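Putative signal recognition particle protein (Chaetomium thermophilum, PDB 5CK4) binds guanine nucleotides as an Arf-like GTPase and probably serves as the beta subunit of the signal recognition particle receptor at the endoplasmic reticulum membrane. Local coordinates at residues A[118-121]-A[122-125]; A[192-195]-A[196-199]; A[241-244]-A[245-249]. One frame throughout, in Å; residues are numbered along the deposited sequence.

Contact 1: A[118-121]-A[122-125]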
ATOM      1  N   GLY A 118      12.355   0.256   0.024  1.00 22.49           N
ATOM      2  CA  GLY A 118      11.799   1.416   0.685  1.00 22.47           C
ATOM      3  C   GLY A 118      12.582   2.699   0.474  1.00 20.00           C
ATOM      4  O   GLY A 118      12.055   3.780   0.722  1.00 21.13           O
ATOM      5  N   HIS A 119      13.824   2.593   0.004  1.00 21.38           N
ATOM      6  CA  HIS A 119      14.667   3.779  -0.127  1.00 22.47           C
ATOM      7  C   HIS A 119      14.047   4.778  -1.106  1.00 24.93           C
ATOM      8  O   HIS A 119      13.608   4.393  -2.189  1.00 24.84           O
ATOM      9  CB  HIS A 119      16.094   3.416  -0.546  1.00 24.45           C
ATOM     10  CG  HIS A 119      17.071   4.532  -0.344  1.00 25.84           C
ATOM     11  ND1 HIS A 119      17.143   5.620  -1.187  1.00 26.89           N
ATOM     12  CD2 HIS A 119      17.991   4.748   0.629  1.00 26.76           C
ATOM     13  CE1 HIS A 119      18.073   6.452  -0.749  1.00 28.31           C
ATOM     14  NE2 HIS A 119      18.602   5.948   0.350  1.00 28.22           N
ATOM     15  N   PRO A 120      14.009   6.065  -0.719  1.00 22.99           N
ATOM     16  CA  PRO A 120      13.387   7.114  -1.542  1.00 22.87           C
ATOM     17  C   PRO A 120      13.883   7.125  -2.994  1.00 21.91           C
ATOM     18  O   PRO A 120      13.081   7.368  -3.893  1.00 23.25           O
ATOM     19  CB  PRO A 120      13.787   8.403  -0.815  1.00 21.43           C
ATOM     20  CG  PRO A 120      13.897   7.995   0.612  1.00 28.74           C
ATOM     21  CD  PRO A 120      14.435   6.579   0.598  1.00 23.21           C
ATOM     22  N   LYS A 121      15.165   6.855  -3.228  1.00 23.54           N
ATOM     23  CA  LYS A 121      15.681   6.836  -4.604  1.00 24.73           C
ATOM     24  C   LYS A 121      15.116   5.688  -5.455  1.00 24.63           C
ATOM     25  O   LYS A 121      15.247   5.691  -6.680  1.00 25.52           O
ATOM     26  CB  LYS A 121      17.214   6.729  -4.624  1.00 26.85           C
ATOM     27  CG  LYS A 121      17.972   7.841  -3.906  1.00 34.83           C
ATOM     28  CD  LYS A 121      18.145   9.074  -4.770  1.00 34.76           C
ATOM     29  CE  LYS A 121      19.055  10.086  -4.089  1.00 39.48           C
ATOM     30  NZ  LYS A 121      19.223  11.314  -4.905  1.00 39.72           N
ATOM     31  N   LEU A 122      14.535   4.687  -4.810  1.00 23.87           N
ATOM     32  CA  LEU A 122      14.143   3.476  -5.518  1.00 24.30           C
ATOM     33  C   LEU A 122      12.624   3.321  -5.611  1.00 28.13           C
ATOM     34  O   LEU A 122      12.134   2.288  -6.062  1.00 26.56           O
ATOM     35  CB  LEU A 122      14.735   2.250  -4.831  1.00 25.24           C
ATOM     36  CG  LEU A 122      16.264   2.219  -4.720  1.00 27.14           C
ATOM     37  CD1 LEU A 122      16.706   1.006  -3.904  1.00 28.06           C
ATOM     38  CD2 LEU A 122      16.902   2.200  -6.100  1.00 28.87           C
ATOM     39  N   ARG A 123      11.887   4.338  -5.179  1.00 22.37           N
ATOM     40  CA  ARG A 123      10.427   4.257  -5.165  1.00 26.58           C
ATOM     41  C   ARG A 123       9.795   4.480  -6.538  1.00 27.01           C
ATOM     42  O   ARG A 123       8.706   3.976  -6.806  1.00 23.27           O
ATOM     43  CB  ARG A 123       9.848   5.230  -4.146  1.00 27.02           C
ATOM     44  CG  ARG A 123      10.263   4.917  -2.724  1.00 22.30           C
ATOM     45  CD  ARG A 123       9.900   6.043  -1.772  1.00 26.07           C
ATOM     46  NE  ARG A 123      10.357   5.739  -0.419  1.00 21.06           N
ATOM     47  CZ  ARG A 123      10.151   6.514   0.641  1.00 23.06           C
ATOM     48  NH1 ARG A 123       9.499   7.662   0.515  1.00 24.32           N
ATOM     49  NH2 ARG A 123      10.613   6.141   1.828  1.00 18.89           N
ATOM     50  N   GLY A 124      10.483   5.221  -7.406  1.00 26.44           N
ATOM     51  CA  GLY A 124       9.983   5.492  -8.747  1.00 33.25           C
ATOM     52  C   GLY A 124       9.592   4.254  -9.540  1.00 31.77           C
ATOM     53  O   GLY A 124       8.571   4.237 -10.223  1.00 31.51           O
ATOM     54  N   THR A 125      10.407   3.214  -9.432  1.00 28.39           N
ATOM     55  CA  THR A 125      10.161   1.939 -10.101  1.00 29.70           C
ATOM     56  C   THR A 125       8.823   1.329  -9.712  1.00 31.32           C
ATOM     57  O   THR A 125       8.080   0.820 -10.552  1.00 35.09           O
ATOM     58  CB  THR A 125      11.232   0.922  -9.702  1.00 38.51           C
ATOM     59  OG1 THR A 125      12.529   1.457  -9.985  1.00 45.52           O
ATOM     60  CG2 THR A 125      11.042  -0.380 -10.462  1.00 38.35           C
TER
HETATM   61  O   HOH W   1      12.297   7.219  -6.607  1.00 28.70           O

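Contact 2: A[192-195]-A[196-199]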
ATOM      1  N   VAL A 192       1.580   6.923  -4.027  1.00 14.16           N
ATOM      2  CA  VAL A 192       1.003   5.616  -4.334  1.00 14.87           C
ATOM      3  C   VAL A 192      -0.461   5.760  -4.759  1.00 13.46           C
ATOM      4  O   VAL A 192      -0.862   5.292  -5.829  1.00 11.44           O
ATOM      5  CB  VAL A 192       1.137   4.633  -3.140  1.00 14.58           C
ATOM      6  CG1 VAL A 192       0.171   3.476  -3.264  1.00 14.87           C
ATOM      7  CG2 VAL A 192       2.589   4.110  -3.040  1.00 14.40           C
ATOM      8  N   LEU A 193      -1.258   6.398  -3.906  1.00 12.91           N
ATOM      9  CA  LEU A 193      -2.669   6.624  -4.210  1.00 13.59           C
ATOM     10  C   LEU A 193      -2.888   7.517  -5.443  1.00 11.53           C
ATOM     11  O   LEU A 193      -3.799   7.268  -6.242  1.00 12.26           O
ATOM     12  CB  LEU A 193      -3.382   7.194  -2.975  1.00 10.84           C
ATOM     13  CG  LEU A 193      -3.344   6.281  -1.742  1.00 13.50           C
ATOM     14  CD1 LEU A 193      -4.144   6.888  -0.593  1.00 12.49           C
ATOM     15  CD2 LEU A 193      -3.904   4.906  -2.093  1.00  9.44           C
ATOM     16  N   LEU A 194      -2.085   8.569  -5.596  1.00 11.58           N
ATOM     17  CA  LEU A 194      -2.250   9.452  -6.763  1.00 12.52           C
ATOM     18  C   LEU A 194      -1.930   8.693  -8.051  1.00 14.24           C
ATOM     19  O   LEU A 194      -2.556   8.909  -9.083  1.00 13.91           O
ATOM     20  CB  LEU A 194      -1.358  10.694  -6.660  1.00 13.13           C
ATOM     21  CG  LEU A 194      -1.607  11.749  -7.746  1.00 14.70           C
ATOM     22  CD1 LEU A 194      -3.049  12.307  -7.636  1.00 16.37           C
ATOM     23  CD2 LEU A 194      -0.577  12.881  -7.691  1.00 18.12           C
ATOM     24  N   SER A 195      -0.963   7.789  -7.978  1.00 13.70           N
ATOM     25  CA  SER A 195      -0.614   6.977  -9.147  1.00 15.06           C
ATOM     26  C   SER A 195      -1.801   6.094  -9.556  1.00 19.99           C
ATOM     27  O   SER A 195      -2.135   6.001 -10.731  1.00 17.31           O
ATOM     28  CB  SER A 195       0.625   6.123  -8.871  1.00 18.78           C
ATOM     29  OG  SER A 195       1.775   6.947  -8.756  1.00 16.21           O
ATOM     30  N   LEU A 196      -2.445   5.462  -8.577  1.00 14.52           N
ATOM     31  CA  LEU A 196      -3.589   4.597  -8.869  1.00 13.63           C
ATOM     32  C   LEU A 196      -4.767   5.429  -9.360  1.00 15.82           C
ATOM     33  O   LEU A 196      -5.573   4.972 -10.172  1.00 15.10           O
ATOM     34  CB  LEU A 196      -3.995   3.815  -7.615  1.00 12.77           C
ATOM     35  CG  LEU A 196      -2.997   2.716  -7.245  1.00 15.67           C
ATOM     36  CD1 LEU A 196      -3.309   2.121  -5.876  1.00 13.79           C
ATOM     37  CD2 LEU A 196      -2.954   1.622  -8.328  1.00 14.10           C
ATOM     38  N   GLN A 197      -4.854   6.652  -8.860  1.00 13.58           N
ATOM     39  CA  GLN A 197      -5.905   7.571  -9.288  1.00 14.21           C
ATOM     40  C   GLN A 197      -5.707   7.972 -10.749  1.00 18.63           C
ATOM     41  O   GLN A 197      -6.672   8.041 -11.516  1.00 16.83           O
ATOM     42  CB  GLN A 197      -5.942   8.813  -8.398  1.00 13.73           C
ATOM     43  CG  GLN A 197      -7.007   9.846  -8.797  1.00 15.10           C
ATOM     44  CD  GLN A 197      -7.074  11.005  -7.812  1.00 20.01           C
ATOM     45  OE1 GLN A 197      -7.036  10.802  -6.600  1.00 17.59           O
ATOM     46  NE2 GLN A 197      -7.140  12.229  -8.330  1.00 20.52           N
ATOM     47  N   LYS A 198      -4.460   8.241 -11.135  1.00 15.61           N
ATOM     48  CA  LYS A 198      -4.167   8.618 -12.521  1.00 17.00           C
ATOM     49  C   LYS A 198      -4.423   7.439 -13.446  1.00 18.02           C
ATOM     50  O   LYS A 198      -4.884   7.607 -14.584  1.00 19.43           O
ATOM     51  CB  LYS A 198      -2.719   9.070 -12.676  1.00 21.11           C
ATOM     52  CG  LYS A 198      -2.403  10.398 -12.027  1.00 21.40           C
ATOM     53  CD  LYS A 198      -0.925  10.720 -12.178  1.00 26.73           C
ATOM     54  CE  LYS A 198      -0.622  12.088 -11.630  1.00 37.78           C
ATOM     55  NZ  LYS A 198       0.709  12.584 -12.066  1.00 49.81           N
ATOM     56  N   ARG A 199      -4.117   6.242 -12.950  1.00 17.56           N
ATOM     57  CA  ARG A 199      -4.406   5.012 -13.684  1.00 18.76           C
ATOM     58  C   ARG A 199      -5.903   4.895 -13.994  1.00 19.47           C
ATOM     59  O   ARG A 199      -6.283   4.595 -15.122  1.00 21.18           O
ATOM     60  CB  ARG A 199      -3.937   3.797 -12.885  1.00 21.03           C
ATOM     61  CG  ARG A 199      -4.266   2.455 -13.519  1.00 19.64           C
ATOM     62  CD  ARG A 199      -3.792   1.308 -12.629  1.00 25.28           C
ATOM     63  NE  ARG A 199      -4.185  -0.002 -13.146  1.00 25.58           N
ATOM     64  CZ  ARG A 199      -5.204  -0.706 -12.666  1.00 20.93           C
ATOM     65  NH1 ARG A 199      -5.921  -0.222 -11.660  1.00 25.31           N
ATOM     66  NH2 ARG A 199      -5.498  -1.890 -13.170  1.00 25.40           N
TER

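Contact 3: A[241-244]-A[245-249]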
ATOM      1  N   GLY A 241      -4.522  15.386   3.257  1.00 12.89           N
ATOM      2  CA  GLY A 241      -5.244  16.631   3.058  1.00 13.44           C
ATOM      3  C   GLY A 241      -4.341  17.858   3.073  1.00 17.06           C
ATOM      4  O   GLY A 241      -4.486  18.749   2.228  1.00 16.38           O
ATOM      5  N   ARG A 242      -3.416  17.928   4.031  1.00 15.74           N
ATOM      6  CA  ARG A 242      -2.498  19.064   4.096  1.00 18.80           C
ATOM      7  C   ARG A 242      -1.651  19.148   2.818  1.00 21.55           C
ATOM      8  O   ARG A 242      -1.444  20.234   2.266  1.00 20.00           O
ATOM      9  CB  ARG A 242      -1.569  18.957   5.310  1.00 18.79           C
ATOM     10  CG  ARG A 242      -0.670  20.174   5.451  1.00 22.38           C
ATOM     11  CD  ARG A 242       0.380  20.005   6.539  1.00 30.80           C
ATOM     12  NE  ARG A 242       1.315  18.939   6.196  1.00 35.23           N
ATOM     13  CZ  ARG A 242       2.377  19.095   5.410  1.00 40.84           C
ATOM     14  NH1 ARG A 242       2.658  20.284   4.889  1.00 44.09           N
ATOM     15  NH2 ARG A 242       3.163  18.059   5.144  1.00 36.90           N
ATOM     16  N   ILE A 243      -1.157  18.000   2.368  1.00 18.12           N
ATOM     17  CA  ILE A 243      -0.326  17.937   1.161  1.00 17.93           C
ATOM     18  C   ILE A 243      -1.075  18.433  -0.072  1.00 18.11           C
ATOM     19  O   ILE A 243      -0.577  19.279  -0.813  1.00 19.97           O
ATOM     20  CB  ILE A 243       0.193  16.497   0.901  1.00 17.23           C
ATOM     21  CG1 ILE A 243       1.136  16.072   2.027  1.00 21.25           C
ATOM     22  CG2 ILE A 243       0.924  16.412  -0.459  1.00 20.24           C
ATOM     23  CD1 ILE A 243       1.410  14.578   2.073  1.00 22.28           C
ATOM     24  N   ARG A 244      -2.275  17.915  -0.301  1.00 17.20           N
ATOM     25  CA  ARG A 244      -3.002  18.322  -1.502  1.00 21.10           C
ATOM     26  C   ARG A 244      -3.360  19.802  -1.464  1.00 22.46           C
ATOM     27  O   ARG A 244      -3.338  20.471  -2.500  1.00 20.29           O
ATOM     28  CB  ARG A 244      -4.233  17.445  -1.764  1.00 15.49           C
ATOM     29  CG  ARG A 244      -5.392  17.618  -0.774  1.00 16.35           C
ATOM     30  CD  ARG A 244      -6.585  16.750  -1.180  1.00 17.60           C
ATOM     31  NE  ARG A 244      -7.760  16.985  -0.339  1.00 13.90           N
ATOM     32  CZ  ARG A 244      -8.925  16.372  -0.512  1.00 13.59           C
ATOM     33  NH1 ARG A 244      -9.067  15.502  -1.509  1.00 15.87           N
ATOM     34  NH2 ARG A 244      -9.950  16.642   0.298  1.00 17.63           N
ATOM     35  N   LYS A 245      -3.661  20.319  -0.273  1.00 18.91           N
ATOM     36  CA  LYS A 245      -3.982  21.749  -0.126  1.00 25.65           C
ATOM     37  C   LYS A 245      -2.780  22.653  -0.377  1.00 23.24           C
ATOM     38  O   LYS A 245      -2.888  23.683  -1.045  1.00 25.24           O
ATOM     39  CB  LYS A 245      -4.545  22.040   1.271  1.00 22.11           C
ATOM     40  CG  LYS A 245      -4.880  23.491   1.496  1.00 26.00           C
ATOM     41  CD  LYS A 245      -6.033  23.924   0.597  1.00 27.01           C
ATOM     42  CE  LYS A 245      -7.246  23.033   0.810  1.00 22.25           C
ATOM     43  NZ  LYS A 245      -8.518  23.697   0.463  1.00 43.09           N
ATOM     44  N   THR A 246      -1.632  22.268   0.171  1.00 26.92           N
ATOM     45  CA  THR A 246      -0.403  23.025  -0.033  1.00 26.67           C
ATOM     46  C   THR A 246       0.027  22.984  -1.495  1.00 28.34           C
ATOM     47  O   THR A 246       0.512  23.975  -2.037  1.00 29.44           O
ATOM     48  CB  THR A 246       0.743  22.483   0.839  1.00 32.47           C
ATOM     49  OG1 THR A 246       0.344  22.508   2.214  1.00 42.68           O
ATOM     50  CG2 THR A 246       1.988  23.341   0.676  1.00 36.40           C
ATOM     51  N   ARG A 247      -0.153  21.836  -2.137  1.00 27.55           N
ATOM     52  CA  ARG A 247       0.265  21.710  -3.522  1.00 37.07           C
ATOM     53  C   ARG A 247      -0.650  22.502  -4.434  1.00 35.39           C
ATOM     54  O   ARG A 247      -0.189  23.128  -5.380  1.00 44.72           O
ATOM     55  CB  ARG A 247       0.356  20.246  -3.946  1.00 35.68           C
ATOM     56  CG  ARG A 247       1.507  19.527  -3.269  1.00 39.38           C
ATOM     57  CD  ARG A 247       1.756  18.132  -3.828  1.00 43.71           C
ATOM     58  NE  ARG A 247       2.779  17.452  -3.036  1.00 48.63           N
ATOM     59  CZ  ARG A 247       3.178  16.200  -3.232  1.00 46.25           C
ATOM     60  NH1 ARG A 247       2.648  15.479  -4.211  1.00 42.81           N
ATOM     61  NH2 ARG A 247       4.110  15.671  -2.444  1.00 43.49           N
ATOM     62  N   GLN A 248      -1.945  22.499  -4.142  1.00 30.05           N
ATOM     63  CA  GLN A 248      -2.867  23.267  -4.963  1.00 36.64           C
ATOM     64  C   GLN A 248      -2.640  24.765  -4.794  1.00 40.43           C
ATOM     65  O   GLN A 248      -2.711  25.525  -5.766  1.00 41.36           O
ATOM     66  CB  GLN A 248      -4.319  22.914  -4.652  1.00 36.58           C
ATOM     67  CG  GLN A 248      -5.273  23.285  -5.779  1.00 46.47           C
ATOM     68  CD  GLN A 248      -5.005  22.504  -7.061  1.00 49.14           C
ATOM     69  OE1 GLN A 248      -4.472  21.393  -7.031  1.00 48.93           O
ATOM     70  NE2 GLN A 248      -5.380  23.085  -8.191  1.00 57.83           N
ATOM     71  N   LYS A 249      -2.371  25.188  -3.562  1.00 37.28           N
ATOM     72  CA  LYS A 249      -2.083  26.595  -3.290  1.00 40.43           C
ATOM     73  C   LYS A 249      -0.869  27.089  -4.064  1.00 47.07           C
ATOM     74  O   LYS A 249      -0.872  28.200  -4.594  1.00 49.16           O
ATOM     75  CB  LYS A 249      -1.860  26.819  -1.800  1.00 42.29           C
ATOM     76  CG  LYS A 249      -3.134  26.975  -1.001  1.00 48.52           C
ATOM     77  CD  LYS A 249      -2.803  27.412   0.405  1.00 53.89           C
ATOM     78  CE  LYS A 249      -4.043  27.606   1.237  1.00 50.33           C
ATOM     79  NZ  LYS A 249      -3.701  28.365   2.470  1.00 50.07           N
TER
HETATM   80  O   HOH W   2      -2.863  19.256  -4.938  1.00 42.57           O

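Contact 1: A[118-121]-A[122-125]
Arg123 folds its side chain back over the turn before it and takes hold of Gly118 O with two nitrogens, NE of Arg123 at 2.8 Å from that oxygen and NH2 at 3.0 Å. The oxygen lies within 7° of the guanidinium plane, and because NE and one NH are used the grip is side-on, both donors on one atom. CG of Arg123 stands anti to its own carbonyl carbon (chi1 -63°), and the chain runs extended from there to NE, which carries the group back to the loop. Pro120 covers one guanidinium face, its CG 4.0 Å from Arg123 CZ, with the two side chains side by side.

Leu122 closes the turn through its backbone: Leu122 N donates to His119 O over 2.8 Å. Its CD1 comes no closer than 4.2 Å to His119 CB, a loose aliphatic touch. A water accepts from Gly124 N and donates to Pro120 O, 2.8 Å from each.

Gly118, which binds GTP in another structure of this protein, thus has its carbonyl held by the side chain of Arg123. The turn links strand 112-115 to helix 123-131, with Arg123 also resting on Pro27 and making a cation-pi contact with Tyr188 of helix 180-201.

Contact 2: A[192-195]-A[196-199]
Lys198 N donates to Leu194 O at 2.9 Å, one of four successive i to i+4 backbone bonds here. Leu196 N to Val192 O, at 3.2 Å, is the longest of them; Gln197 N reaches Leu193 O and Arg199 N reaches Ser195 O. Their N-H...O angles of 147-157° fit regular alpha-helix.

Side-chain contact is concentrated on Leu194. Its CG is anti to the backbone N (chi1 -172°), which turns the isobutyl group toward the next turn, where CD2 of Leu194 lies 4.0 Å from Lys198 CE. The lysine chain is extended beyond CG, and its methylenes pass obliquely across the leucine; CG of Lys198 is 3.3 Å from Leu194 O. With only a methyl at Lys198, as in an alanine, CG and CD2 of Leu194 would probably lose the cover that CE now gives them. The second methyl, CD1 of Leu194, is 4.2 Å from Gln197 NE2, a contact of a methyl with an amide nitrogen.

Helix 180-201 packs against the central sheet of this P-loop GTPase fold: Leu193 and Leu196 touch Val214 of strand 214-219, while Val192 and Ser195 meet leucines of helix 123-131.

The buried polar ends find their partners outside the segment pair: Ser195 OG bonds back to Asp191 O, and Gln197 sets NE2 on Glu268 OE1 and Trp270 O and OE1 on Gly272 N, which should fix the rotation of its amide. Beyond CB, Arg199 leads away from 192-195 and sends NE to Asn132 O and NH1 to Ser210 O.

Contact 3: A[241-244]-A[245-249]
Arg244 O receives two donors: Gln248 N at 3.0 Å and a water at 2.8 Å. The same water also donates weakly to Gln248 OE1, so it bridges the carbonyl and the side chain one turn on. That glutamine chain is bent at chi2 (64°), bringing its amide back beside the water. Backbone bonds of the same i to i+4 kind follow the helix, including Thr246 N to Arg242 O at 2.9 Å.

The closest side-chain meeting is between Ile243 and Arg247, which lie side by side and point the same way. Ile243 CG2 sits over one guanidinium face, offset toward the rim, 3.3 Å from Arg247 NE and 3.6 Å from Arg247 CZ. Arg247 runs extended from CG to NE along the isoleucine, and Tyr190 of helix 180-201 makes a cation-pi contact with it. Ile243 touches Tyr190 too, so the tyrosine joins this pair to the neighbouring helix.

Thr246 places OG1 2.9 Å from Arg242 O, while Arg242 turns its guanidinium to a salt bridge with Glu239. The Arg244 side chain reaches off the helix: NH1 forms a salt bridge with Glu283 and a hydrogen bond to Leu271 O, and NH2 bonds Ser276 OG.

The three arginines are met differently: Arg242 and Arg244 have carboxylate partners, whereas Arg247 offers its flat group to a methyl and an aromatic ring, so its charge is likely to be eased partly by the tyrosine's pi cloud.

The three contacts follow one another along the chain without touching: nearest atoms are about 7 Å apart between contacts 1 and 2, about 5 Å between 2 and 3 and about 10 Å between 1 and 3. Contact 1 is the nearest of the three to the nucleotide, Gly118 lying about 7 Å from the bound GDP and about 4 Å from the side chains of Ser28 and Lys32 (nearest atoms). Contact 2 stands further back, with the Val192 side chain about 14 Å from GDP, and helix 123-131, which begins in contact 1, packs on it. Contact 3 lies away from the nucleotide site. Helix 180-201 relates all three, carrying contact 2 and lending a tyrosine to an arginine of each of the others.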